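Non-sulfated chondroitin lyase E66 (Autographa californica nucleopolyhedrovirus, PDB 3VSN) cleaves non-sulfated chondroitin as a viral envelope lyase, is essential for oral infectivity, and may help breach the chondroitin barrier of the host midgut. Local coordinates at residues 594-598 with 599-603; 615-618 with 619-623; 636-640 with 641-645. All coordinates share one frame; numbering follows the deposited sequence.

In the fold
The three contacts follow one another along the chain in its C-terminal beta region, away from the catalytic residues. Contact 1 is the most buried: a tight hairpin inside an antiparallel sheet, with Met594, Val601 and Phe603 on the face that helix 614-623 covers. Contact 2 lies within that helix. Its Ile617, Ser620 and Phe621 side faces the sheet, while Met618, Asn619 and Thr622 lie at the surface. Contact 3 is a more exposed hairpin whose Phe643 meets Ile617 of the helix. Contacts 1 and 3 do not touch. Met-aromatic and apolar packing with paired backbone bonds mark contact 1, hydroxyl-carbonyl bonds contact 2, and lysine-aromatic packing contact 3.

Contact 1. Residues 594-598 with 599-603; sequences MVKEN and NKVSF
Met594 lies over the ring of Phe603, the two side chains side by side and pointing the same way. Met594 CG sits 3.7 Å from the centroid of the Phe603 ring, over one face and offset toward the rim. Beyond it, Met594 SD reaches Phe603 CZ at 3.5 Å, an oblique Met-aromatic contact. With CG anti to the backbone N (chi1 -178°), Met594 also brings its CG to Val601 CG1, 3.5 Å away. The other branch of Val601, CG2, meets Lys596 CG at 3.7 Å. All four side chains share one face of a tight antiparallel beta hairpin. A type II' turn from Glu597 to Lys600 closes it, with Asn598 at positive phi. Two pairs of backbone bonds join the strands. Val595 N to Ser602 O and Ser602 N to Val595 O are both 3.0 Å, and Glu597 and Lys600 are paired likewise next to the turn. Ser620 and Phe621 of helix 614-623 pack on Met594, and Glu626 takes the amine of Lys596 in a salt bridge. On the other face, Thr422 and Thr424 bind the buried carboxylate of Glu597, and Gln653 binds the hydroxyl of Ser602.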
ATOM      1  N   MET A 594     -17.262  17.382  -6.795  1.00 11.80           N
ATOM      2  CA  MET A 594     -18.440  16.660  -7.268  1.00 12.16           C
ATOM      3  C   MET A 594     -18.100  15.823  -8.490  1.00 11.92           C
ATOM      4  O   MET A 594     -17.318  16.253  -9.342  1.00 11.54           O
ATOM      5  CB  MET A 594     -19.560  17.647  -7.632  1.00 12.94           C
ATOM      6  CG  MET A 594     -20.857  16.987  -8.090  1.00 14.00           C
ATOM      7  SD  MET A 594     -21.848  18.018  -9.198  1.00 16.12           S
ATOM      8  CE  MET A 594     -21.012  17.699 -10.745  1.00 15.34           C
ATOM      9  N   VAL A 595     -18.691  14.633  -8.569  1.00 11.71           N
ATOM     10  CA  VAL A 595     -18.604  13.794  -9.761  1.00 12.01           C
ATOM     11  C   VAL A 595     -20.004  13.332 -10.139  1.00 12.36           C
ATOM     12  O   VAL A 595     -20.779  12.924  -9.273  1.00 12.37           O
ATOM     13  CB  VAL A 595     -17.682  12.570  -9.551  1.00 12.01           C
ATOM     14  CG1 VAL A 595     -17.677  11.673 -10.786  1.00 11.97           C
ATOM     15  CG2 VAL A 595     -16.263  13.022  -9.237  1.00 11.88           C
ATOM     16  N   LYS A 596     -20.320  13.412 -11.430  1.00 12.77           N
ATOM     17  CA  LYS A 596     -21.607  12.955 -11.956  1.00 13.41           C
ATOM     18  C   LYS A 596     -21.375  11.909 -13.032  1.00 13.81           C
ATOM     19  O   LYS A 596     -20.603  12.127 -13.968  1.00 13.79           O
ATOM     20  CB  LYS A 596     -22.414  14.132 -12.523  1.00 13.39           C
ATOM     21  CG  LYS A 596     -23.668  13.730 -13.287  1.00 13.77           C
ATOM     22  CD  LYS A 596     -24.494  14.936 -13.706  1.00 13.91           C
ATOM     23  CE  LYS A 596     -25.557  14.546 -14.722  1.00 14.33           C
ATOM     24  NZ  LYS A 596     -24.992  14.361 -16.089  1.00 14.27           N
ATOM     25  N   GLU A 597     -22.047  10.772 -12.889  1.00 14.65           N
ATOM     26  CA  GLU A 597     -21.952   9.695 -13.859  1.00 15.84           C
ATOM     27  C   GLU A 597     -23.260   8.926 -13.892  1.00 16.81           C
ATOM     28  O   GLU A 597     -23.760   8.474 -12.855  1.00 16.52           O
ATOM     29  CB  GLU A 597     -20.773   8.761 -13.534  1.00 15.87           C
ATOM     30  CG  GLU A 597     -20.660   7.574 -14.478  1.00 16.26           C
ATOM     31  CD  GLU A 597     -19.493   6.655 -14.165  1.00 16.58           C
ATOM     32  OE1 GLU A 597     -18.988   6.650 -13.019  1.00 16.35           O
ATOM     33  OE2 GLU A 597     -19.085   5.919 -15.089  1.00 17.02           O
ATOM     34  N   ASN A 598     -23.797   8.779 -15.102  1.00 18.13           N
ATOM     35  CA  ASN A 598     -25.111   8.183 -15.317  1.00 19.45           C
ATOM     36  C   ASN A 598     -26.169   8.960 -14.529  1.00 19.77           C
ATOM     37  O   ASN A 598     -26.295  10.170 -14.719  1.00 20.87           O
ATOM     38  CB  ASN A 598     -25.089   6.679 -14.997  1.00 19.83           C
ATOM     39  CG  ASN A 598     -24.079   5.923 -15.848  1.00 20.46           C
ATOM     40  OD1 ASN A 598     -23.902   6.224 -17.034  1.00 20.98           O
ATOM     41  ND2 ASN A 598     -23.410   4.944 -15.252  1.00 20.54           N
ATOM     42  N   ASN A 599     -26.891   8.290 -13.638  1.00 20.50           N
ATOM     43  CA  ASN A 599     -27.915   8.943 -12.821  1.00 20.81           C
ATOM     44  C   ASN A 599     -27.472   9.135 -11.363  1.00 20.08           C
ATOM     45  O   ASN A 599     -28.306   9.218 -10.458  1.00 19.63           O
ATOM     46  CB  ASN A 599     -29.226   8.144 -12.881  1.00 22.72           C
ATOM     47  CG  ASN A 599     -29.144   6.820 -12.132  1.00 24.47           C
ATOM     48  OD1 ASN A 599     -28.071   6.215 -12.013  1.00 26.16           O
ATOM     49  ND2 ASN A 599     -30.281   6.365 -11.611  1.00 25.41           N
ATOM     50  N   LYS A 600     -26.162   9.192 -11.144  1.00 18.57           N
ATOM     51  CA  LYS A 600     -25.612   9.283  -9.794  1.00 18.12           C
ATOM     52  C   LYS A 600     -24.690  10.488  -9.674  1.00 16.86           C
ATOM     53  O   LYS A 600     -23.911  10.764 -10.583  1.00 16.24           O
ATOM     54  CB  LYS A 600     -24.855   7.997  -9.457  1.00 19.39           C
ATOM     55  CG  LYS A 600     -24.325   7.913  -8.037  1.00 21.07           C
ATOM     56  CD  LYS A 600     -23.484   6.657  -7.860  1.00 22.58           C
ATOM     57  CE  LYS A 600     -23.021   6.490  -6.421  1.00 23.59           C
ATOM     58  NZ  LYS A 600     -22.035   7.543  -6.041  1.00 24.86           N
ATOM     59  N   VAL A 601     -24.795  11.212  -8.561  1.00 15.50           N
ATOM     60  CA  VAL A 601     -23.898  12.331  -8.272  1.00 14.58           C
ATOM     61  C   VAL A 601     -23.383  12.205  -6.840  1.00 13.99           C
ATOM     62  O   VAL A 601     -24.153  11.895  -5.926  1.00 13.61           O
ATOM     63  CB  VAL A 601     -24.593  13.703  -8.443  1.00 14.84           C
ATOM     64  CG1 VAL A 601     -23.622  14.834  -8.153  1.00 14.76           C
ATOM     65  CG2 VAL A 601     -25.144  13.867  -9.848  1.00 15.33           C
ATOM     66  N   SER A 602     -22.086  12.445  -6.658  1.00 12.92           N
ATOM     67  CA  SER A 602     -21.479  12.472  -5.329  1.00 12.66           C
ATOM     68  C   SER A 602     -20.812  13.826  -5.060  1.00 12.28           C
ATOM     69  O   SER A 602     -20.146  14.373  -5.942  1.00 12.04           O
ATOM     70  CB  SER A 602     -20.455  11.342  -5.195  1.00 12.94           C
ATOM     71  OG  SER A 602     -19.691  11.493  -4.012  1.00 13.95           O
ATOM     72  N   PHE A 603     -21.008  14.355  -3.847  1.00 11.56           N
ATOM     73  CA  PHE A 603     -20.370  15.594  -3.380  1.00 11.29           C
ATOM     74  C   PHE A 603     -19.605  15.323  -2.097  1.00 11.08           C
ATOM     75  O   PHE A 603     -20.031  14.497  -1.291  1.00 10.95           O
ATOM     76  CB  PHE A 603     -21.413  16.638  -2.979  1.00 11.32           C
ATOM     77  CG  PHE A 603     -22.165  17.256  -4.116  1.00 11.40           C
ATOM     78  CD1 PHE A 603     -23.330  16.669  -4.593  1.00 11.37           C
ATOM     79  CD2 PHE A 603     -21.756  18.477  -4.655  1.00 11.48           C
ATOM     80  CE1 PHE A 603     -24.054  17.262  -5.616  1.00 11.57           C
ATOM     81  CE2 PHE A 603     -22.480  19.078  -5.681  1.00 11.40           C
ATOM     82  CZ  PHE A 603     -23.628  18.463  -6.162  1.00 11.51           C
TER

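Contact 2. Residues 615-618 with 619-623; sequences SVIM and NSFTS
Met618 folds across Asn619 and reaches Thr622 on the exposed side of the helix. Its CB only adjoins the following peptide, and the nearest neighbour of CG across the contact is again Asn619 N. Two bends (chi2 -80°, chi3 -61°) then turn the sulfur and the methyl over. SD comes to 3.6 Å from Thr622 OG1. The terminal CE turns toward the amide of Asn619 and ends 3.2 Å from Asn619 OD1. The side chain crosses that of Asn619 obliquely and stays close to the helix surface.

Two hydroxyls also turn back on the helix backbone. Ser620 OG donates to Val616 O at 2.7 Å. Thr622 OG1 donates to Met618 O at 2.8 Å. Each of these carbonyls also accepts the usual helical N-H from the same residue, Ser620 N or Thr622 N. In both cases the hydroxyl and the N-H come from opposite faces of the carbonyl plane, so one oxygen is gripped twice. For Thr622, a chi1 of -58° sets OG1 beside its own backbone N and directs it to the preceding turn.

On the buried side, Ile617 and Phe621 lie side by side, one turn apart. Ile617 CG2 touches Phe621 CE2 at 3.5 Å. The carbonyl oxygen of Ile617 lies over one face of the same ring, 3.4 Å from Phe621 CG. Phe603, Val601 and Met594 of the neighbouring strands receive this side. The pattern is that of an amphipathic alpha-helix packed on a beta-sheet, with serine and threonine hydroxyls bonded to the carbonyl four residues earlier.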
ATOM      1  N   SER A 615     -28.088  25.430  -2.263  1.00 12.97           N
ATOM      2  CA  SER A 615     -27.458  26.376  -3.193  1.00 13.14           C
ATOM      3  C   SER A 615     -26.123  25.881  -3.756  1.00 13.00           C
ATOM      4  O   SER A 615     -25.764  26.213  -4.891  1.00 12.94           O
ATOM      5  CB  SER A 615     -27.293  27.758  -2.546  1.00 13.48           C
ATOM      6  OG  SER A 615     -26.436  27.708  -1.417  1.00 13.77           O
ATOM      7  N   VAL A 616     -25.397  25.089  -2.967  1.00 12.76           N
ATOM      8  CA  VAL A 616     -24.137  24.495  -3.425  1.00 12.71           C
ATOM      9  C   VAL A 616     -24.424  23.474  -4.526  1.00 12.69           C
ATOM     10  O   VAL A 616     -23.739  23.442  -5.553  1.00 12.52           O
ATOM     11  CB  VAL A 616     -23.337  23.865  -2.259  1.00 12.82           C
ATOM     12  CG1 VAL A 616     -22.196  22.992  -2.776  1.00 12.76           C
ATOM     13  CG2 VAL A 616     -22.793  24.955  -1.345  1.00 12.81           C
ATOM     14  N   ILE A 617     -25.449  22.655  -4.311  1.00 12.64           N
ATOM     15  CA  ILE A 617     -25.885  21.681  -5.307  1.00 12.73           C
ATOM     16  C   ILE A 617     -26.329  22.393  -6.591  1.00 13.04           C
ATOM     17  O   ILE A 617     -25.902  22.019  -7.691  1.00 12.53           O
ATOM     18  CB  ILE A 617     -27.016  20.779  -4.752  1.00 12.74           C
ATOM     19  CG1 ILE A 617     -26.511  19.996  -3.530  1.00 12.80           C
ATOM     20  CG2 ILE A 617     -27.524  19.824  -5.824  1.00 12.76           C
ATOM     21  CD1 ILE A 617     -27.599  19.359  -2.687  1.00 13.03           C
ATOM     22  N   MET A 618     -27.163  23.423  -6.438  1.00 13.36           N
ATOM     23  CA  MET A 618     -27.674  24.199  -7.574  1.00 14.13           C
ATOM     24  C   MET A 618     -26.544  24.868  -8.364  1.00 13.83           C
ATOM     25  O   MET A 618     -26.518  24.792  -9.595  1.00 13.62           O
ATOM     26  CB  MET A 618     -28.708  25.238  -7.107  1.00 15.24           C
ATOM     27  CG  MET A 618     -29.303  26.116  -8.213  1.00 16.73           C
ATOM     28  SD  MET A 618     -28.269  27.504  -8.750  1.00 19.10           S
ATOM     29  CE  MET A 618     -28.124  28.446  -7.229  1.00 18.29           C
ATOM     30  N   ASN A 619     -25.618  25.514  -7.658  1.00 13.58           N
ATOM     31  CA  ASN A 619     -24.477  26.161  -8.313  1.00 13.63           C
ATOM     32  C   ASN A 619     -23.585  25.162  -9.047  1.00 12.90           C
ATOM     33  O   ASN A 619     -23.101  25.453 -10.145  1.00 12.60           O
ATOM     34  CB  ASN A 619     -23.654  26.990  -7.317  1.00 14.45           C
ATOM     35  CG  ASN A 619     -24.338  28.296  -6.937  1.00 15.33           C
ATOM     36  OD1 ASN A 619     -24.995  28.932  -7.760  1.00 16.97           O
ATOM     37  ND2 ASN A 619     -24.173  28.708  -5.690  1.00 15.57           N
ATOM     38  N   SER A 620     -23.387  23.989  -8.446  1.00 12.24           N
ATOM     39  CA  SER A 620     -22.559  22.939  -9.044  1.00 12.05           C
ATOM     40  C   SER A 620     -23.171  22.433 -10.346  1.00 11.95           C
ATOM     41  O   SER A 620     -22.480  22.327 -11.363  1.00 11.88           O
ATOM     42  CB  SER A 620     -22.355  21.781  -8.064  1.00 11.77           C
ATOM     43  OG  SER A 620     -21.708  22.230  -6.884  1.00 11.83           O
ATOM     44  N   PHE A 621     -24.470  22.136 -10.309  1.00 11.93           N
ATOM     45  CA  PHE A 621     -25.195  21.657 -11.487  1.00 11.91           C
ATOM     46  C   PHE A 621     -25.211  22.709 -12.600  1.00 11.80           C
ATOM     47  O   PHE A 621     -25.076  22.376 -13.777  1.00 11.62           O
ATOM     48  CB  PHE A 621     -26.624  21.225 -11.124  1.00 12.15           C
ATOM     49  CG  PHE A 621     -26.704  19.944 -10.322  1.00 12.41           C
ATOM     50  CD1 PHE A 621     -25.620  19.070 -10.232  1.00 12.60           C
ATOM     51  CD2 PHE A 621     -27.893  19.592  -9.684  1.00 12.68           C
ATOM     52  CE1 PHE A 621     -25.711  17.890  -9.501  1.00 12.62           C
ATOM     53  CE2 PHE A 621     -27.991  18.411  -8.960  1.00 12.65           C
ATOM     54  CZ  PHE A 621     -26.898  17.563  -8.865  1.00 12.61           C
ATOM     55  N   THR A 622     -25.370  23.975 -12.215  1.00 11.82           N
ATOM     56  CA  THR A 622     -25.285  25.103 -13.150  1.00 11.92           C
ATOM     57  C   THR A 622     -23.895  25.175 -13.809  1.00 11.78           C
ATOM     58  O   THR A 622     -23.784  25.336 -15.029  1.00 11.66           O
ATOM     59  CB  THR A 622     -25.633  26.436 -12.441  1.00 12.07           C
ATOM     60  OG1 THR A 622     -26.953  26.352 -11.880  1.00 12.23           O
ATOM     61  CG2 THR A 622     -25.569  27.622 -13.406  1.00 12.14           C
ATOM     62  N   SER A 623     -22.845  25.025 -13.006  1.00 11.62           N
ATOM     63  CA  SER A 623     -21.468  25.067 -13.512  1.00 11.66           C
ATOM     64  C   SER A 623     -21.145  23.973 -14.534  1.00 11.68           C
ATOM     65  O   SER A 623     -20.398  24.215 -15.483  1.00 11.95           O
ATOM     66  CB  SER A 623     -20.468  25.030 -12.359  1.00 11.58           C
ATOM     67  OG  SER A 623     -20.522  26.244 -11.625  1.00 11.58           O
TER

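Contact 3. Residues 636-640 with 641-645; sequences CFVYG and NGFKL
The ring of Tyr639 carries Lys644 CD over the centre of one face, 3.6 Å from the centroid. The ring of Phe637 has Lys644 CB over a face, 4.2 Å from its centroid, and Leu645 O at its edge. The lysine chain thus packs against both aromatic side chains. It is extended as far as CE, then bent at chi4 (71°), so its carbons lie on the Tyr639 ring while NZ turns. The ring of Phe643 belongs to the other side of the hairpin. Val638 CG2 approaches it obliquely, 3.6 Å from Phe643 CE1. Cys636 SG is also oblique to this ring, a sulfur-aromatic contact 4.9 Å from the centroid. Phe614 and Phe656 meet Phe643 edge-to-face.

The strands form a twisted antiparallel beta hairpin, their short axes at 135°. Phe637 and Lys644 bond through both backbone N-H groups, and Tyr639 N donates to Gly642 O at 2.9 Å. Gly640 has positive phi at the bend. A water donates to Tyr639 O at 2.7 Å and more weakly to Phe643 O. Lys644 NZ has a weak hydrogen bond to a glycerol, probably from the crystallisation liquor. Lys644 NZ is 5.2 Å from the centroid of the Tyr639 ring, at most a weak cation-pi attraction, so methylene-on-ring packing dominates over charge.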
ATOM      1  N   CYS A 636     -28.710  10.706   2.413  1.00 13.69           N
ATOM      2  CA  CYS A 636     -28.817  11.910   3.217  1.00 13.82           C
ATOM      3  C   CYS A 636     -30.278  12.340   3.287  1.00 13.92           C
ATOM      4  O   CYS A 636     -31.126  11.752   2.622  1.00 13.94           O
ATOM      5  CB  CYS A 636     -27.905  13.020   2.666  1.00 13.41           C
ATOM      6  SG  CYS A 636     -28.075  13.369   0.897  1.00 13.18           S
ATOM      7  N   PHE A 637     -30.572  13.352   4.101  1.00 14.39           N
ATOM      8  CA  PHE A 637     -31.958  13.777   4.314  1.00 14.60           C
ATOM      9  C   PHE A 637     -32.054  15.289   4.468  1.00 14.77           C
ATOM     10  O   PHE A 637     -31.106  15.928   4.936  1.00 14.53           O
ATOM     11  CB  PHE A 637     -32.566  13.059   5.531  1.00 14.79           C
ATOM     12  CG  PHE A 637     -31.934  13.435   6.851  1.00 15.06           C
ATOM     13  CD1 PHE A 637     -30.736  12.857   7.258  1.00 15.22           C
ATOM     14  CD2 PHE A 637     -32.549  14.358   7.697  1.00 15.28           C
ATOM     15  CE1 PHE A 637     -30.155  13.201   8.472  1.00 15.36           C
ATOM     16  CE2 PHE A 637     -31.974  14.705   8.914  1.00 15.47           C
ATOM     17  CZ  PHE A 637     -30.775  14.122   9.302  1.00 15.44           C
ATOM     18  N   VAL A 638     -33.201  15.847   4.076  1.00 15.05           N
ATOM     19  CA  VAL A 638     -33.449  17.287   4.167  1.00 15.72           C
ATOM     20  C   VAL A 638     -33.299  17.759   5.609  1.00 16.10           C
ATOM     21  O   VAL A 638     -33.946  17.236   6.520  1.00 16.07           O
ATOM     22  CB  VAL A 638     -34.839  17.680   3.610  1.00 15.61           C
ATOM     23  CG1 VAL A 638     -35.131  19.154   3.867  1.00 15.87           C
ATOM     24  CG2 VAL A 638     -34.929  17.387   2.120  1.00 15.85           C
ATOM     25  N   TYR A 639     -32.428  18.744   5.797  1.00 16.62           N
ATOM     26  CA  TYR A 639     -32.076  19.251   7.114  1.00 17.44           C
ATOM     27  C   TYR A 639     -31.670  20.706   6.944  1.00 17.56           C
ATOM     28  O   TYR A 639     -30.723  20.999   6.218  1.00 17.45           O
ATOM     29  CB  TYR A 639     -30.906  18.439   7.668  1.00 18.29           C
ATOM     30  CG  TYR A 639     -30.429  18.853   9.040  1.00 19.41           C
ATOM     31  CD1 TYR A 639     -29.389  19.777   9.191  1.00 19.78           C
ATOM     32  CD2 TYR A 639     -31.007  18.309  10.189  1.00 19.90           C
ATOM     33  CE1 TYR A 639     -28.946  20.154  10.451  1.00 20.67           C
ATOM     34  CE2 TYR A 639     -30.571  18.682  11.452  1.00 20.81           C
ATOM     35  CZ  TYR A 639     -29.543  19.601  11.575  1.00 20.97           C
ATOM     36  OH  TYR A 639     -29.114  19.968  12.826  1.00 22.16           O
ATOM     37  N   GLY A 640     -32.382  21.616   7.601  1.00 17.76           N
ATOM     38  CA  GLY A 640     -32.163  23.046   7.382  1.00 17.29           C
ATOM     39  C   GLY A 640     -32.305  23.389   5.907  1.00 17.02           C
ATOM     40  O   GLY A 640     -33.183  22.864   5.220  1.00 17.31           O
ATOM     41  N   ASN A 641     -31.415  24.241   5.408  1.00 16.77           N
ATOM     42  CA  ASN A 641     -31.473  24.671   4.011  1.00 16.46           C
ATOM     43  C   ASN A 641     -30.631  23.785   3.089  1.00 15.80           C
ATOM     44  O   ASN A 641     -29.909  24.279   2.223  1.00 15.51           O
ATOM     45  CB  ASN A 641     -31.046  26.140   3.889  1.00 16.73           C
ATOM     46  CG  ASN A 641     -31.630  26.822   2.664  1.00 17.01           C
ATOM     47  OD1 ASN A 641     -32.689  26.438   2.167  1.00 17.53           O
ATOM     48  ND2 ASN A 641     -30.944  27.853   2.181  1.00 17.30           N
ATOM     49  N   GLY A 642     -30.733  22.473   3.283  1.00 15.27           N
ATOM     50  CA  GLY A 642     -29.969  21.520   2.487  1.00 14.87           C
ATOM     51  C   GLY A 642     -30.180  20.096   2.958  1.00 14.69           C
ATOM     52  O   GLY A 642     -31.281  19.738   3.381  1.00 14.57           O
ATOM     53  N   PHE A 643     -29.123  19.291   2.884  1.00 14.24           N
ATOM     54  CA  PHE A 643     -29.179  17.887   3.284  1.00 14.22           C
ATOM     55  C   PHE A 643     -28.117  17.570   4.325  1.00 14.16           C
ATOM     56  O   PHE A 643     -27.063  18.197   4.357  1.00 14.20           O
ATOM     57  CB  PHE A 643     -28.964  16.967   2.082  1.00 14.10           C
ATOM     58  CG  PHE A 643     -29.995  17.115   1.009  1.00 14.09           C
ATOM     59  CD1 PHE A 643     -31.158  16.349   1.030  1.00 14.00           C
ATOM     60  CD2 PHE A 643     -29.792  18.004  -0.045  1.00 13.89           C
ATOM     61  CE1 PHE A 643     -32.108  16.483   0.029  1.00 14.13           C
ATOM     62  CE2 PHE A 643     -30.738  18.139  -1.045  1.00 14.09           C
ATOM     63  CZ  PHE A 643     -31.898  17.377  -1.010  1.00 14.12           C
ATOM     64  N   LYS A 644     -28.401  16.575   5.154  1.00 14.02           N
ATOM     65  CA  LYS A 644     -27.472  16.104   6.165  1.00 14.03           C
ATOM     66  C   LYS A 644     -27.246  14.617   5.929  1.00 13.75           C
ATOM     67  O   LYS A 644     -28.184  13.896   5.611  1.00 13.48           O
ATOM     68  CB  LYS A 644     -28.060  16.349   7.552  1.00 14.45           C
ATOM     69  CG  LYS A 644     -27.218  15.885   8.726  1.00 15.09           C
ATOM     70  CD  LYS A 644     -27.881  16.311  10.028  1.00 16.04           C
ATOM     71  CE  LYS A 644     -27.237  15.668  11.241  1.00 16.74           C
ATOM     72  NZ  LYS A 644     -25.884  16.241  11.484  1.00 17.70           N
ATOM     73  N   LEU A 645     -26.005  14.164   6.089  1.00 13.61           N
ATOM     74  CA  LEU A 645     -25.670  12.750   5.904  1.00 13.71           C
ATOM     75  C   LEU A 645     -26.449  11.849   6.864  1.00 14.17           C
ATOM     76  O   LEU A 645     -26.582  12.169   8.046  1.00 14.02           O
ATOM     77  CB  LEU A 645     -24.168  12.528   6.103  1.00 13.43           C
ATOM     78  CG  LEU A 645     -23.215  13.163   5.083  1.00 13.32           C
ATOM     79  CD1 LEU A 645     -21.779  13.050   5.572  1.00 13.16           C
ATOM     80  CD2 LEU A 645     -23.367  12.537   3.701  1.00 13.20           C
TER
HETATM   81  O   HOH W   1     -28.100  21.115   5.543  1.00 26.19           O